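Local coordinates for protein TSC1 N-terminal domain (Chaetomium thermophilum, PDB 7A0M) that probably binds phosphoinositides of the lysosomal membrane and so contributes to recruiting the TSC complex, a regulator of mTORC1 signalling, to lysosomes, at residues 74-79 / 97-102; 81-86 / 118-123; 194-199 / 204-209; 338-341 / 347-350; 343-348 / 360-365. All coordinates share one frame; numbering follows the deposited sequence.

Contact 1: 74-79 / 97-102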
# COMPACT_ATOMS: atom_id res chain seq x y z
N ALA B 74 39.35 -46.68 -13.47
CA ALA B 74 40.72 -46.55 -13.97
C ALA B 74 40.73 -46.12 -15.43
O ALA B 74 41.54 -45.26 -15.81
CB ALA B 74 41.46 -47.88 -13.79
N PHE B 75 39.85 -46.69 -16.25
CA PHE B 75 39.80 -46.33 -17.66
C PHE B 75 39.40 -44.87 -17.86
O PHE B 75 39.92 -44.21 -18.76
CB PHE B 75 38.82 -47.25 -18.40
CG PHE B 75 38.76 -47.01 -19.88
CD1 PHE B 75 39.74 -47.52 -20.72
CD2 PHE B 75 37.72 -46.29 -20.44
CE1 PHE B 75 39.69 -47.30 -22.08
CE2 PHE B 75 37.66 -46.07 -21.80
CZ PHE B 75 38.65 -46.58 -22.62
N VAL B 76 38.50 -44.36 -17.02
CA VAL B 76 38.11 -42.96 -17.14
C VAL B 76 39.28 -42.05 -16.81
O VAL B 76 39.49 -41.02 -17.47
CB VAL B 76 36.89 -42.66 -16.25
CG1 VAL B 76 36.57 -41.18 -16.25
CG2 VAL B 76 35.68 -43.45 -16.72
N ALA B 77 40.08 -42.42 -15.81
CA ALA B 77 41.26 -41.64 -15.47
C ALA B 77 42.23 -41.57 -16.64
O ALA B 77 42.82 -40.52 -16.92
CB ALA B 77 41.95 -42.22 -14.24
N VAL B 78 42.42 -42.70 -17.34
CA VAL B 78 43.26 -42.70 -18.53
C VAL B 78 42.65 -41.85 -19.63
O VAL B 78 43.35 -41.11 -20.32
CB VAL B 78 43.48 -44.15 -19.01
CG1 VAL B 78 44.48 -44.17 -20.14
CG2 VAL B 78 43.95 -45.02 -17.87
N LEU B 79 41.33 -41.95 -19.81
CA LEU B 79 40.66 -41.19 -20.86
C LEU B 79 40.71 -39.69 -20.58
O LEU B 79 40.75 -38.90 -21.53
CB LEU B 79 39.22 -41.68 -21.00
CG LEU B 79 38.48 -41.28 -22.27
CD1 LEU B 79 39.29 -41.66 -23.50
CD2 LEU B 79 37.14 -41.97 -22.29
N ASP B 97 29.72 -40.22 -24.46
CA ASP B 97 28.46 -40.90 -24.77
C ASP B 97 28.56 -42.39 -24.48
O ASP B 97 27.60 -43.01 -23.99
CB ASP B 97 28.10 -40.67 -26.24
CG ASP B 97 26.66 -41.03 -26.56
OD1 ASP B 97 25.94 -41.52 -25.66
OD2 ASP B 97 26.25 -40.84 -27.72
N LYS B 98 29.72 -42.99 -24.76
CA LYS B 98 29.90 -44.42 -24.57
C LYS B 98 29.98 -44.80 -23.09
O LYS B 98 29.53 -45.89 -22.71
CB LYS B 98 31.15 -44.86 -25.33
CG LYS B 98 31.43 -46.34 -25.37
CD LYS B 98 32.69 -46.57 -26.18
CE LYS B 98 32.98 -48.04 -26.39
NZ LYS B 98 31.88 -48.73 -27.12
N LEU B 99 30.53 -43.93 -22.25
CA LEU B 99 30.72 -44.23 -20.84
C LEU B 99 29.57 -43.76 -19.95
O LEU B 99 29.57 -44.08 -18.76
CB LEU B 99 32.02 -43.59 -20.33
CG LEU B 99 33.32 -43.97 -21.04
CD1 LEU B 99 34.52 -43.46 -20.26
CD2 LEU B 99 33.41 -45.46 -21.25
N LEU B 100 28.61 -43.01 -20.49
CA LEU B 100 27.57 -42.41 -19.65
C LEU B 100 26.79 -43.47 -18.87
O LEU B 100 26.78 -43.47 -17.64
CB LEU B 100 26.62 -41.57 -20.51
CG LEU B 100 25.48 -40.91 -19.74
CD1 LEU B 100 26.03 -40.00 -18.65
CD2 LEU B 100 24.57 -40.12 -20.68
N ASP B 101 26.15 -44.39 -19.59
CA ASP B 101 25.32 -45.41 -18.95
C ASP B 101 26.13 -46.38 -18.09
O ASP B 101 25.66 -46.75 -17.00
CB ASP B 101 24.53 -46.19 -20.01
CG ASP B 101 23.44 -45.35 -20.65
OD1 ASP B 101 22.90 -44.47 -19.95
OD2 ASP B 101 23.13 -45.56 -21.84
N PRO B 102 27.32 -46.83 -18.51
CA PRO B 102 28.14 -47.63 -17.59
C PRO B 102 28.48 -46.92 -16.29
O PRO B 102 28.49 -47.55 -15.23
CB PRO B 102 29.39 -47.94 -18.42
CG PRO B 102 28.92 -47.93 -19.81
CD PRO B 102 27.89 -46.84 -19.87
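Leu99 enters the face of helix 69-81 formed by Phe75, Val76 and Leu79, and a single methyl, CD1, does all the close touching. The pair illustrates how two helices can be joined through one side chain rather than by close backbone approach: their short segments run nearly antiparallel, at 153°, with axes 12.2 Å apart, and even the nearest CA atoms, those of Val76 and Leu99, are 8.4 Å from each other. Leu99 spans much of this distance because its CG stands opposite the carbonyl carbon (chi1 -57°) and the chain continues straight, which makes CD1 the far end of the residue. Leu79 answers from the other helix. Its CG lies opposite the backbone N (chi1 -164°), CD2 is the methyl farthest from CA, and the two leucines meet tip to tip, with Leu79 CD2 3.6 Å from Leu99 CD1. Val76 behaves differently: it slides past Leu99 in the opposite direction, and its CG2 branch lies alongside at 3.7 Å from Leu99 CD1. Phe75 completes the set more loosely: Phe75 CD2 is 4.3 Å from Leu99 CD1, which lies near the ring plane, at the edge. The contact is thus purely apolar and buried, and one methyl fits between three side chains on one face of the facing helix. Trp95, from Leu99's own helix, meets the Phe75 ring. Other helices close the surroundings: Trp61 of helix 45-65 touches both Phe75 and Leu99, and helix 113-125 contributes Ser116 against Val76 and Phe117 against Leu99.

Contact 2: 81-86 / 118-123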
# COMPACT_ATOMS: atom_id res chain seq x y z
N GLN B 81 43.24 -38.04 -19.06
CA GLN B 81 44.58 -37.54 -19.35
C GLN B 81 44.88 -37.54 -20.85
O GLN B 81 45.59 -36.66 -21.33
CB GLN B 81 45.62 -38.37 -18.62
CG GLN B 81 45.44 -38.42 -17.11
CD GLN B 81 46.53 -39.24 -16.45
OE1 GLN B 81 47.63 -39.36 -16.99
NE2 GLN B 81 46.23 -39.80 -15.28
N LEU B 82 44.34 -38.50 -21.59
CA LEU B 82 44.58 -38.61 -23.02
C LEU B 82 43.58 -37.81 -23.85
O LEU B 82 43.65 -37.84 -25.08
CB LEU B 82 44.56 -40.07 -23.46
CG LEU B 82 45.82 -40.90 -23.17
CD1 LEU B 82 45.58 -42.36 -23.49
CD2 LEU B 82 47.00 -40.36 -23.96
N ARG B 83 42.64 -37.12 -23.20
CA ARG B 83 41.65 -36.33 -23.92
C ARG B 83 42.24 -35.30 -24.88
O ARG B 83 41.72 -35.19 -26.00
CB ARG B 83 40.73 -35.64 -22.90
CG ARG B 83 39.63 -34.80 -23.53
CD ARG B 83 38.79 -34.15 -22.45
NE ARG B 83 39.61 -33.27 -21.62
CZ ARG B 83 39.96 -32.03 -21.95
NH1 ARG B 83 39.57 -31.51 -23.11
NH2 ARG B 83 40.72 -31.32 -21.13
N PRO B 84 43.27 -34.52 -24.53
CA PRO B 84 43.80 -33.55 -25.50
C PRO B 84 44.33 -34.20 -26.77
O PRO B 84 44.29 -33.58 -27.84
CB PRO B 84 44.92 -32.84 -24.73
CG PRO B 84 44.55 -33.00 -23.30
CD PRO B 84 43.93 -34.36 -23.21
N GLY B 85 44.82 -35.43 -26.68
CA GLY B 85 45.36 -36.12 -27.83
C GLY B 85 44.37 -36.91 -28.66
O GLY B 85 44.79 -37.59 -29.60
N LEU B 86 43.07 -36.86 -28.34
CA LEU B 86 42.09 -37.63 -29.10
C LEU B 86 41.85 -37.02 -30.48
O LEU B 86 41.55 -37.75 -31.43
CB LEU B 86 40.77 -37.71 -28.34
CG LEU B 86 40.78 -38.52 -27.04
CD1 LEU B 86 39.44 -38.40 -26.33
CD2 LEU B 86 41.10 -39.98 -27.35
N MSE B 118 32.30 -37.03 -13.47
CA MSE B 118 31.87 -35.64 -13.34
C MSE B 118 33.03 -34.70 -13.62
O MSE B 118 32.87 -33.70 -14.32
CB MSE B 118 31.31 -35.39 -11.94
CG MSE B 118 30.68 -34.01 -11.79
SE MSE B 118 29.20 -33.77 -13.03
CE MSE B 118 29.33 -31.84 -13.27
N ASP B 119 34.20 -35.01 -13.06
CA ASP B 119 35.38 -34.21 -13.34
C ASP B 119 35.78 -34.31 -14.80
O ASP B 119 36.23 -33.32 -15.40
CB ASP B 119 36.54 -34.64 -12.43
CG ASP B 119 36.29 -34.29 -10.98
OD1 ASP B 119 35.72 -33.21 -10.72
OD2 ASP B 119 36.68 -35.08 -10.09
N PHE B 120 35.63 -35.49 -15.41
CA PHE B 120 35.82 -35.61 -16.85
C PHE B 120 34.86 -34.70 -17.60
O PHE B 120 35.25 -34.05 -18.57
CB PHE B 120 35.63 -37.07 -17.28
CG PHE B 120 35.83 -37.29 -18.76
CD1 PHE B 120 36.94 -36.77 -19.41
CD2 PHE B 120 34.92 -38.04 -19.48
CE1 PHE B 120 37.12 -36.98 -20.77
CE2 PHE B 120 35.09 -38.25 -20.84
CZ PHE B 120 36.19 -37.72 -21.48
N THR B 121 33.60 -34.65 -17.16
CA THR B 121 32.63 -33.75 -17.79
C THR B 121 33.05 -32.29 -17.61
O THR B 121 32.95 -31.49 -18.55
CB THR B 121 31.25 -33.99 -17.19
OG1 THR B 121 30.84 -35.34 -17.45
CG2 THR B 121 30.23 -33.04 -17.80
N LEU B 122 33.51 -31.93 -16.41
CA LEU B 122 33.91 -30.55 -16.15
C LEU B 122 35.14 -30.17 -16.98
O LEU B 122 35.25 -29.03 -17.44
CB LEU B 122 34.18 -30.35 -14.66
CG LEU B 122 32.95 -30.46 -13.75
CD1 LEU B 122 33.36 -30.48 -12.29
CD2 LEU B 122 31.98 -29.33 -14.03
N GLU B 123 36.07 -31.11 -17.16
CA GLU B 123 37.26 -30.82 -17.96
C GLU B 123 36.90 -30.59 -19.42
O GLU B 123 37.52 -29.76 -20.10
CB GLU B 123 38.27 -31.96 -17.83
CG GLU B 123 38.90 -32.09 -16.46
CD GLU B 123 39.56 -33.43 -16.25
OE1 GLU B 123 39.39 -34.32 -17.11
OE2 GLU B 123 40.24 -33.61 -15.21
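A backbone bond of 2.8 Å, from Glu123 N to Asp119 O, holds within helix 113-125 the residue against which Arg83 lays its guanidinium. The setting is a contact between an interhelical connection and a later helix of an all-helical fold: the connection between helices 69-81 and 89-105 turns back on itself, with Leu86 N bonded to Arg83 O, and sends one long side chain across. Arg83 presents a flat face rather than an N-H to its partner. The backbone O of Glu123 lies over that face, offset toward the rim and 3.7 Å from Arg83 NH2, a contact over the face and not a hydrogen bond. A bend at chi3 (60°) turns the group this way while the aliphatic part stays beside Phe120. The carboxylate of Glu123 has its salt-bridge partner in Arg80, and Arg83 NE comes no nearer to Glu123 OE1 than 4.6 Å, so any attraction between them is probably only diffuse. Arg83 NH1 makes a weak hydrogen bond to Ser127. Were Arg83 replaced by alanine, Phe120 would probably lose the methylene packed on it, the Glu123 carbonyl its cover from the loop, and Ser127 its weak bond. The apolar half of the contact rests on Arg83 CD, which lies obliquely to the Phe120 ring, 3.7 Å from Phe120 CE1.

Contact 3: 194-199 / 204-209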
# COMPACT_ATOMS: atom_id res chain seq x y z
N ALA B 194 11.41 -29.53 -25.36
CA ALA B 194 10.84 -30.76 -25.89
C ALA B 194 10.13 -31.56 -24.80
O ALA B 194 9.07 -32.15 -25.04
CB ALA B 194 11.93 -31.60 -26.55
N PHE B 195 10.71 -31.60 -23.59
CA PHE B 195 10.08 -32.31 -22.49
C PHE B 195 8.93 -31.54 -21.86
O PHE B 195 8.06 -32.15 -21.24
CB PHE B 195 11.13 -32.66 -21.42
CG PHE B 195 12.12 -33.70 -21.86
CD1 PHE B 195 13.26 -33.35 -22.56
CD2 PHE B 195 11.90 -35.04 -21.58
CE1 PHE B 195 14.17 -34.31 -22.96
CE2 PHE B 195 12.80 -36.01 -21.98
CZ PHE B 195 13.94 -35.64 -22.67
N VAL B 196 8.92 -30.21 -22.00
CA VAL B 196 7.78 -29.43 -21.53
C VAL B 196 6.55 -29.70 -22.39
O VAL B 196 5.42 -29.70 -21.90
CB VAL B 196 8.13 -27.94 -21.48
CG1 VAL B 196 6.94 -27.11 -21.04
CG2 VAL B 196 9.31 -27.71 -20.55
N LEU B 197 6.75 -29.95 -23.69
CA LEU B 197 5.63 -30.20 -24.59
C LEU B 197 4.96 -31.54 -24.32
O LEU B 197 3.82 -31.74 -24.74
CB LEU B 197 6.09 -30.13 -26.04
CG LEU B 197 6.51 -28.74 -26.54
CD1 LEU B 197 7.13 -28.84 -27.93
CD2 LEU B 197 5.31 -27.81 -26.56
N ARG B 198 5.64 -32.47 -23.64
CA ARG B 198 5.04 -33.75 -23.28
C ARG B 198 4.37 -33.63 -21.92
O ARG B 198 5.00 -33.22 -20.94
CB ARG B 198 6.10 -34.85 -23.27
CG ARG B 198 6.60 -35.26 -24.66
CD ARG B 198 5.50 -35.91 -25.50
NE ARG B 198 4.85 -34.96 -26.40
CZ ARG B 198 3.59 -34.56 -26.29
NH1 ARG B 198 2.82 -35.04 -25.32
NH2 ARG B 198 3.09 -33.69 -27.16
N ARG B 199 3.09 -34.00 -21.87
CA ARG B 199 2.33 -33.88 -20.63
C ARG B 199 2.92 -34.75 -19.52
O ARG B 199 3.02 -34.32 -18.37
CB ARG B 199 0.87 -34.25 -20.88
CG ARG B 199 0.15 -34.86 -19.69
CD ARG B 199 -1.21 -35.40 -20.10
NE ARG B 199 -1.12 -36.23 -21.30
CZ ARG B 199 -0.85 -37.53 -21.30
NH1 ARG B 199 -0.65 -38.16 -20.15
NH2 ARG B 199 -0.79 -38.20 -22.44
N SER B 204 8.15 -32.67 -14.13
CA SER B 204 9.59 -32.80 -13.89
C SER B 204 10.37 -31.72 -14.63
O SER B 204 11.34 -31.18 -14.09
CB SER B 204 10.06 -34.19 -14.31
OG SER B 204 9.53 -35.19 -13.45
N ALA B 205 9.97 -31.41 -15.86
CA ALA B 205 10.66 -30.38 -16.64
C ALA B 205 10.58 -29.02 -15.96
O ALA B 205 11.58 -28.29 -15.89
CB ALA B 205 10.09 -30.31 -18.05
N PHE B 206 9.40 -28.65 -15.45
CA PHE B 206 9.26 -27.38 -14.75
C PHE B 206 10.07 -27.38 -13.45
O PHE B 206 10.62 -26.34 -13.06
CB PHE B 206 7.79 -27.09 -14.47
CG PHE B 206 7.04 -26.56 -15.66
CD1 PHE B 206 7.72 -26.02 -16.73
CD2 PHE B 206 5.66 -26.61 -15.70
CE1 PHE B 206 7.03 -25.53 -17.83
CE2 PHE B 206 4.96 -26.13 -16.79
CZ PHE B 206 5.65 -25.59 -17.86
N SER B 207 10.14 -28.52 -12.77
CA SER B 207 10.97 -28.62 -11.57
C SER B 207 12.44 -28.42 -11.90
O SER B 207 13.15 -27.70 -11.19
CB SER B 207 10.74 -29.97 -10.89
OG SER B 207 9.41 -30.10 -10.44
N LEU B 208 12.91 -29.05 -12.98
CA LEU B 208 14.31 -28.88 -13.38
C LEU B 208 14.59 -27.45 -13.80
O LEU B 208 15.69 -26.93 -13.57
CB LEU B 208 14.64 -29.85 -14.51
CG LEU B 208 16.08 -29.84 -15.04
CD1 LEU B 208 17.05 -30.26 -13.95
CD2 LEU B 208 16.20 -30.73 -16.25
N LEU B 209 13.61 -26.79 -14.44
CA LEU B 209 13.78 -25.39 -14.80
C LEU B 209 13.97 -24.52 -13.56
O LEU B 209 14.82 -23.62 -13.55
CB LEU B 209 12.58 -24.91 -15.62
CG LEU B 209 12.60 -23.43 -16.04
CD1 LEU B 209 13.87 -23.11 -16.82
CD2 LEU B 209 11.36 -23.09 -16.85
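Val196 and Phe206 cross at about a right angle, and the valine, followed outward, accounts for most of this contact. At CB the side chain divides. CG1 stands opposite the backbone N (chi1 178°) and runs to the far end of the Phe206 ring, 3.6 Å from CE1 and 3.8 Å from CZ of that ring, in an oblique approach. CG2, lying beside the backbone N, turns to the neighbouring residue and rests 3.7 Å from Ala205 CB; it also grazes Phe206 CE1. CG1 thus serves Phe206 and CG2 mainly Ala205, consecutive residues of helix 199-214. The small Ala205 probably permits the close backbone approach seen here, 5.8 Å between the CA atoms of Val196 and Ala205, and its CB additionally lies 4.2 Å from Phe195 CB. Beyond CB the Phe195 ring leads away, toward Leu149, Val150 and Met153 of helix 142-153, while Phe206 also packs on Leu247 and Ala248 of helix 242-255. Farther back, Ala205 and Leu208 both touch Leu192 of the preceding helix. Two consecutive helices joined by a very short turn, and packed here through a valine, an alanine and a phenylalanine ring, form a helical hairpin, the element from which stacked all-helical folds are built.

Contact 4: 338-341 / 347-350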
# COMPACT_ATOMS: atom_id res chain seq x y z
N PHE B 338 -0.92 -2.78 -14.76
CA PHE B 338 -1.60 -3.86 -14.05
C PHE B 338 -2.91 -3.39 -13.45
O PHE B 338 -3.95 -4.04 -13.62
CB PHE B 338 -0.68 -4.43 -12.97
CG PHE B 338 -1.19 -5.71 -12.36
CD1 PHE B 338 -2.04 -6.55 -13.06
CD2 PHE B 338 -0.82 -6.07 -11.07
CE1 PHE B 338 -2.51 -7.72 -12.50
CE2 PHE B 338 -1.28 -7.25 -10.51
CZ PHE B 338 -2.13 -8.07 -11.22
N VAL B 339 -2.89 -2.27 -12.73
CA VAL B 339 -4.12 -1.77 -12.12
C VAL B 339 -5.09 -1.28 -13.18
O VAL B 339 -6.31 -1.28 -12.96
CB VAL B 339 -3.81 -0.67 -11.08
CG1 VAL B 339 -2.80 -1.18 -10.06
CG2 VAL B 339 -3.30 0.59 -11.76
N ASP B 340 -4.59 -0.86 -14.34
CA ASP B 340 -5.48 -0.50 -15.44
C ASP B 340 -6.17 -1.73 -16.02
O ASP B 340 -7.32 -1.63 -16.47
CB ASP B 340 -4.71 0.24 -16.53
CG ASP B 340 -5.62 0.85 -17.58
OD1 ASP B 340 -6.24 1.90 -17.30
OD2 ASP B 340 -5.72 0.27 -18.68
N TYR B 341 -5.49 -2.88 -16.03
CA TYR B 341 -6.15 -4.11 -16.44
C TYR B 341 -7.27 -4.47 -15.47
O TYR B 341 -8.37 -4.85 -15.89
CB TYR B 341 -5.13 -5.25 -16.53
CG TYR B 341 -5.73 -6.60 -16.83
CD1 TYR B 341 -6.02 -6.99 -18.14
CD2 TYR B 341 -6.01 -7.50 -15.81
CE1 TYR B 341 -6.57 -8.22 -18.42
CE2 TYR B 341 -6.57 -8.74 -16.08
CZ TYR B 341 -6.84 -9.10 -17.39
OH TYR B 341 -7.39 -10.33 -17.66
N ASN B 347 -10.71 -3.42 -22.11
CA ASN B 347 -9.66 -3.11 -23.07
C ASN B 347 -8.85 -4.33 -23.50
O ASN B 347 -8.04 -4.21 -24.43
CB ASN B 347 -8.71 -2.06 -22.49
CG ASN B 347 -9.31 -0.67 -22.50
OD1 ASN B 347 -10.41 -0.46 -23.00
ND2 ASN B 347 -8.57 0.30 -21.96
N TYR B 348 -9.03 -5.49 -22.87
CA TYR B 348 -8.22 -6.66 -23.16
C TYR B 348 -9.01 -7.88 -23.60
O TYR B 348 -8.43 -8.78 -24.22
CB TYR B 348 -7.39 -7.05 -21.93
CG TYR B 348 -6.35 -6.04 -21.52
CD1 TYR B 348 -6.69 -4.95 -20.72
CD2 TYR B 348 -5.02 -6.17 -21.91
CE1 TYR B 348 -5.74 -4.02 -20.33
CE2 TYR B 348 -4.07 -5.25 -21.52
CZ TYR B 348 -4.43 -4.17 -20.74
OH TYR B 348 -3.49 -3.25 -20.35
N LEU B 349 -10.31 -7.95 -23.31
CA LEU B 349 -11.08 -9.16 -23.53
C LEU B 349 -12.19 -8.92 -24.55
O LEU B 349 -12.91 -7.92 -24.44
CB LEU B 349 -11.70 -9.66 -22.21
CG LEU B 349 -10.71 -10.03 -21.11
CD1 LEU B 349 -11.44 -10.33 -19.82
CD2 LEU B 349 -9.86 -11.22 -21.54
N PRO B 350 -12.33 -9.78 -25.56
CA PRO B 350 -13.49 -9.67 -26.46
C PRO B 350 -14.78 -9.85 -25.67
O PRO B 350 -14.92 -10.78 -24.87
CB PRO B 350 -13.27 -10.80 -27.47
CG PRO B 350 -11.80 -11.07 -27.42
CD PRO B 350 -11.39 -10.82 -25.99
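Tyr341 and Tyr348 form a T-shaped aromatic pair, the main interaction of this contact. The edge of Tyr341 points into one face of Tyr348, with ring centroids 5.0 Å apart and planes at 72°. The point of entry is Tyr341 CD1, which stands above the Tyr348 ring but nearer its rim than its middle, 3.4 Å from CD1 and 3.5 Å from CG of that ring. Tyr341 CE1 continues the edge to Tyr348 CB at 3.8 Å. With CG opposite the backbone N (chi1 175°), Tyr341 carries its CD1-CE1 edge toward the loop; Tyr348, its CG opposite the carbonyl carbon (chi1 -65°), turns a ring face to that edge.

The apolar component extends beyond the segments. Phe271 of helix 267-278 meets the Tyr341 ring and touches Tyr348, and Pro268 also packs on the latter. A leucine in place of Tyr348 would probably leave the edge of Tyr341 without an aromatic face to point into.

Polar groups are near one another but bonded elsewhere. Asp340 OD2 lies 4.3 Å from Asn347 ND2, too far for a bond; OD1 of the aspartate forms a salt bridge with Arg343, and OD1 of Asn347 accepts a hydrogen bond from Lys344. Tyr341 OH is bonded to Asn272, which anchors the far end of the ring. Taken together, this is a loop folding back on the helix it has just left, where an edge-to-face pair belongs to an aromatic cluster shared with helix 267-278.

Contact 5: 343-348 / 360-365. With SO4 (sulfate ion), chain E.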
# COMPACT_ATOMS: atom_id res chain seq x y z
N ARG B 343 -8.79 -2.33 -13.60
CA ARG B 343 -9.81 -1.29 -13.68
C ARG B 343 -10.73 -1.50 -14.87
O ARG B 343 -11.96 -1.43 -14.74
CB ARG B 343 -9.15 0.09 -13.80
CG ARG B 343 -10.17 1.22 -13.92
CD ARG B 343 -9.52 2.55 -14.27
NE ARG B 343 -8.89 2.52 -15.58
CZ ARG B 343 -9.53 2.78 -16.72
NH1 ARG B 343 -10.82 3.10 -16.70
NH2 ARG B 343 -8.88 2.74 -17.88
N LYS B 344 -10.16 -1.78 -16.04
CA LYS B 344 -10.93 -1.88 -17.28
C LYS B 344 -10.41 -3.07 -18.07
O LYS B 344 -9.64 -2.91 -19.02
CB LYS B 344 -10.85 -0.59 -18.08
CG LYS B 344 -11.87 -0.47 -19.20
CD LYS B 344 -11.55 0.71 -20.11
CE LYS B 344 -12.61 0.87 -21.20
NZ LYS B 344 -12.16 1.81 -22.27
N PRO B 345 -10.83 -4.29 -17.71
CA PRO B 345 -10.47 -5.45 -18.53
C PRO B 345 -11.24 -5.51 -19.83
O PRO B 345 -10.97 -6.40 -20.65
CB PRO B 345 -10.82 -6.64 -17.62
CG PRO B 345 -11.95 -6.13 -16.80
CD PRO B 345 -11.68 -4.66 -16.56
N HIS B 346 -12.19 -4.59 -20.03
CA HIS B 346 -12.80 -4.41 -21.34
C HIS B 346 -11.74 -4.22 -22.41
O HIS B 346 -11.82 -4.81 -23.49
CB HIS B 346 -13.76 -3.21 -21.31
CG HIS B 346 -14.76 -3.25 -20.19
ND1 HIS B 346 -14.40 -3.22 -18.86
CD2 HIS B 346 -16.11 -3.31 -20.21
CE1 HIS B 346 -15.48 -3.26 -18.11
NE2 HIS B 346 -16.54 -3.31 -18.91
N ASN B 347 -10.71 -3.42 -22.11
CA ASN B 347 -9.66 -3.11 -23.07
C ASN B 347 -8.85 -4.33 -23.50
O ASN B 347 -8.04 -4.21 -24.43
CB ASN B 347 -8.71 -2.06 -22.49
CG ASN B 347 -9.31 -0.67 -22.50
OD1 ASN B 347 -10.41 -0.46 -23.00
ND2 ASN B 347 -8.57 0.30 -21.96
N TYR B 348 -9.03 -5.49 -22.87
CA TYR B 348 -8.22 -6.66 -23.16
C TYR B 348 -9.01 -7.88 -23.60
O TYR B 348 -8.43 -8.78 -24.22
CB TYR B 348 -7.39 -7.05 -21.93
CG TYR B 348 -6.35 -6.04 -21.52
CD1 TYR B 348 -6.69 -4.95 -20.72
CD2 TYR B 348 -5.02 -6.17 -21.91
CE1 TYR B 348 -5.74 -4.02 -20.33
CE2 TYR B 348 -4.07 -5.25 -21.52
CZ TYR B 348 -4.43 -4.17 -20.74
OH TYR B 348 -3.49 -3.25 -20.35
N VAL B 360 -19.81 -7.61 -14.72
CA VAL B 360 -19.83 -8.52 -13.58
C VAL B 360 -18.45 -9.13 -13.38
O VAL B 360 -17.95 -9.24 -12.26
CB VAL B 360 -20.91 -9.60 -13.77
CG1 VAL B 360 -20.77 -10.69 -12.72
CG2 VAL B 360 -22.30 -8.97 -13.70
N HIS B 361 -17.81 -9.53 -14.48
CA HIS B 361 -16.45 -10.07 -14.41
C HIS B 361 -15.47 -9.04 -13.88
O HIS B 361 -14.58 -9.37 -13.08
CB HIS B 361 -16.02 -10.57 -15.78
CG HIS B 361 -14.63 -11.13 -15.82
ND1 HIS B 361 -13.54 -10.38 -16.23
CD2 HIS B 361 -14.15 -12.35 -15.50
CE1 HIS B 361 -12.45 -11.13 -16.16
NE2 HIS B 361 -12.80 -12.33 -15.72
N ALA B 362 -15.61 -7.78 -14.31
CA ALA B 362 -14.71 -6.73 -13.84
C ALA B 362 -14.85 -6.51 -12.33
O ALA B 362 -13.85 -6.42 -11.62
CB ALA B 362 -14.98 -5.43 -14.60
N ALA B 363 -16.09 -6.43 -11.84
CA ALA B 363 -16.31 -6.26 -10.41
C ALA B 363 -15.77 -7.45 -9.62
O ALA B 363 -15.22 -7.29 -8.53
CB ALA B 363 -17.79 -6.06 -10.12
N GLU B 364 -15.92 -8.66 -10.17
CA GLU B 364 -15.44 -9.85 -9.47
C GLU B 364 -13.91 -9.89 -9.42
O GLU B 364 -13.33 -10.30 -8.41
CB GLU B 364 -16.00 -11.10 -10.13
CG GLU B 364 -17.48 -11.33 -9.89
CD GLU B 364 -18.04 -12.47 -10.72
OE1 GLU B 364 -17.27 -13.06 -11.51
OE2 GLU B 364 -19.24 -12.77 -10.60
N ILE B 365 -13.25 -9.49 -10.51
CA ILE B 365 -11.79 -9.42 -10.50
C ILE B 365 -11.31 -8.40 -9.48
O ILE B 365 -10.35 -8.64 -8.74
CB ILE B 365 -11.26 -9.09 -11.91
CG1 ILE B 365 -11.57 -10.23 -12.88
CG2 ILE B 365 -9.77 -8.82 -11.88
CD1 ILE B 365 -10.60 -11.39 -12.81
S SO4 E . -11.88 5.02 -20.51
O1 SO4 E . -12.97 4.85 -21.47
O2 SO4 E . -10.90 3.95 -20.70
O3 SO4 E . -11.23 6.31 -20.73
O4 SO4 E . -12.41 4.96 -19.15
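While Pro345 packs on Ala362 of helix 357-373, the two basic residues just before it hold a sulfate ion, an unusual addition to so small an apolar contact. Lys344 carries the chief bond, from NZ to sulfate O2 at 2.9 Å, with a weak second one from NZ to O1 at 3.2 Å. Arg343 adds a weak bond, NH1 to O4 at 3.5 Å, the oxygen lying near the guanidinium plane at its edge. The Lys344 chain is extended throughout, and Asn347 OD1 accepts a bond of 3.0 Å from Lys344 NZ, which helps to position the ammonium; Arg343 NH2 is likewise held by Asp340. Facing away from this site, the proline ring sets CG 3.8 Å from Ala362 CB, and His346 brings CE1 to 4.2 Å from the same methyl. NE2 of that histidine is hydrogen-bonded to Asp359, a residue of the helix on which the loop leans. One short turn therefore separates the two chemistries, apolar ring inward and charge outward. The sulfate probably came from the crystallisation liquor, yet its mode of binding implies a patch able to accept a tetrahedral anion, which could include a phosphate group, although the contact alone does not identify a lipid site.

Followed from the N terminus, the chain first makes contacts 1 and 2, whose segments alternate: helix 69-81 pairs with helix 89-105, and the loop between them reaches past to helix 113-125. The two crossed closures touch where Leu79 O packs on Phe120 CE1, and they bind three consecutive helices together. Contact 3 follows separately, about 12 Å from both at the nearest atoms, and closes the tight turn between helices 185-196 and 199-214. Contacts 4 and 5 lie across the chain's centre from the first pair. They share Asn347 and Tyr348: contact 4 returns the loop to helix 335-343, contact 5 joins it to helix 357-373.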